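Local coordinates for chitooligosaccharide oxidase (Gibberella zeae, PDB 6Y0R), which oxidises the C1 hydroxyl of chitooligosaccharides to the lactone with a bicovalently bound FAD, passing the electrons to molecular oxygen and releasing hydrogen peroxide, at residues D123-I128 and E221-T226. Sequence-based numbering, arbitrary orientation.
Sequences DGTAKI and ELEFQT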
# COMPACT_ATOMS: atom_id res chain seq x y z
N ASP A 123 -6.35 21.85 -15.84
CA ASP A 123 -7.68 21.22 -15.65
C ASP A 123 -7.73 20.33 -14.39
O ASP A 123 -8.77 19.70 -14.18
CB ASP A 123 -8.10 20.46 -16.92
CG ASP A 123 -7.21 19.29 -17.26
OD1 ASP A 123 -6.28 19.01 -16.50
OD2 ASP A 123 -7.49 18.64 -18.29
N GLY A 124 -6.66 20.28 -13.59
CA GLY A 124 -6.64 19.51 -12.32
C GLY A 124 -6.21 18.06 -12.54
O GLY A 124 -6.06 17.30 -11.55
N THR A 125 -5.93 17.67 -13.77
CA THR A 125 -5.27 16.36 -14.04
C THR A 125 -3.77 16.46 -13.77
O THR A 125 -3.17 17.54 -13.88
CB THR A 125 -5.54 15.90 -15.48
OG1 THR A 125 -4.99 14.59 -15.58
CG2 THR A 125 -4.85 16.77 -16.49
N ALA A 126 -3.13 15.36 -13.40
CA ALA A 126 -1.70 15.33 -13.10
C ALA A 126 -1.08 14.10 -13.74
O ALA A 126 -1.68 13.04 -13.66
CB ALA A 126 -1.46 15.32 -11.61
N LYS A 127 0.11 14.25 -14.30
CA LYS A 127 0.89 13.13 -14.84
C LYS A 127 2.08 12.97 -13.92
O LYS A 127 2.86 13.95 -13.73
CB LYS A 127 1.34 13.43 -16.27
CG LYS A 127 0.17 13.48 -17.23
CD LYS A 127 0.56 13.76 -18.66
CE LYS A 127 -0.63 13.55 -19.57
NZ LYS A 127 -0.55 14.46 -20.74
N ILE A 128 2.22 11.79 -13.33
CA ILE A 128 3.25 11.53 -12.30
C ILE A 128 4.03 10.27 -12.67
O ILE A 128 3.40 9.25 -13.00
CB ILE A 128 2.60 11.42 -10.92
CG1 ILE A 128 1.62 12.58 -10.70
CG2 ILE A 128 3.69 11.32 -9.88
CD1 ILE A 128 0.89 12.51 -9.36
N GLU A 221 4.30 6.09 -16.32
CA GLU A 221 3.49 7.30 -16.04
C GLU A 221 2.10 6.90 -15.56
O GLU A 221 1.45 5.99 -16.12
CB GLU A 221 3.37 8.19 -17.28
CG GLU A 221 2.88 9.60 -16.96
CD GLU A 221 2.65 10.47 -18.19
OE1 GLU A 221 3.58 11.22 -18.54
OE2 GLU A 221 1.54 10.40 -18.79
N LEU A 222 1.61 7.63 -14.58
CA LEU A 222 0.25 7.51 -14.06
C LEU A 222 -0.41 8.86 -14.20
O LEU A 222 0.25 9.86 -13.85
CB LEU A 222 0.29 7.10 -12.59
CG LEU A 222 0.85 5.70 -12.36
CD1 LEU A 222 1.22 5.48 -10.91
CD2 LEU A 222 -0.18 4.69 -12.83
N GLU A 223 -1.64 8.88 -14.67
CA GLU A 223 -2.41 10.14 -14.76
C GLU A 223 -3.57 10.04 -13.78
O GLU A 223 -4.26 9.03 -13.74
CB GLU A 223 -2.90 10.38 -16.19
CG GLU A 223 -3.60 11.72 -16.33
CD GLU A 223 -3.81 12.21 -17.76
OE1 GLU A 223 -3.87 11.34 -18.68
OE2 GLU A 223 -3.90 13.45 -17.92
N PHE A 224 -3.86 11.13 -13.09
CA PHE A 224 -4.93 11.20 -12.07
C PHE A 224 -5.77 12.47 -12.25
O PHE A 224 -5.24 13.50 -12.68
CB PHE A 224 -4.34 11.29 -10.66
CG PHE A 224 -3.45 10.14 -10.25
CD1 PHE A 224 -2.12 10.11 -10.62
CD2 PHE A 224 -4.00 9.08 -9.53
CE1 PHE A 224 -1.32 9.03 -10.26
CE2 PHE A 224 -3.20 8.00 -9.17
CZ PHE A 224 -1.86 8.00 -9.51
N GLN A 225 -7.00 12.40 -11.80
CA GLN A 225 -7.84 13.59 -11.56
C GLN A 225 -7.62 13.98 -10.10
O GLN A 225 -8.14 13.28 -9.19
CB GLN A 225 -9.32 13.32 -11.84
CG GLN A 225 -10.19 14.55 -11.58
CD GLN A 225 -9.73 15.78 -12.36
OE1 GLN A 225 -9.54 15.71 -13.57
NE2 GLN A 225 -9.50 16.89 -11.66
N THR A 226 -6.84 15.03 -9.86
CA THR A 226 -6.62 15.53 -8.48
C THR A 226 -7.92 16.11 -7.90
O THR A 226 -8.84 16.47 -8.66
CB THR A 226 -5.48 16.57 -8.41
OG1 THR A 226 -6.00 17.78 -8.99
CG2 THR A 226 -4.21 16.09 -9.07
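Ala-126 with Phe-224 and Ile-128 with Leu-222 are the hydrogen-bonded pairs of an antiparallel ladder whose strand segments differ by 160° in N-to-C direction. Each pair exchanges two backbone bonds, the shortest being Ile-128 N to Leu-222 O at 2.8 Å. Just before strand 125-128, Gly-124 O accepts twice from Thr-226, from its N and, at 2.6 Å in the carbonyl plane on a lone pair, from its OG1. On the face bearing Thr-125 and Lys-127, Glu-223 can be followed outward. Its CB lies 3.9 Å from Ala-126 O. CG, anti to the backbone N (chi1 -175°), comes within 3.3 Å of Thr-125 OG1. CD and OE1 both face Lys-127 CE, and OE2 ends 2.8 Å from Thr-125 OG1. Phe-224 O is also within reach of that hydroxyl, whose one proton can serve only one acceptor at a time. Lys-127 runs alongside Glu-223, but NZ stays 4.5 Å from OE2, too far for a salt bridge. On the other face, with Ala-126, Ile-128 CD1 meets Phe-224 CD1 at 4.1 Å, the side chains crossing near a right angle. Within the FAD-binding PCMH-type region, strand 125-128 lies between strands 118-120 and 218-228; the latter also pairs with 182-188, while Leu-159 of helix 159-165 packs against Ile-128, Leu-222 and Phe-224.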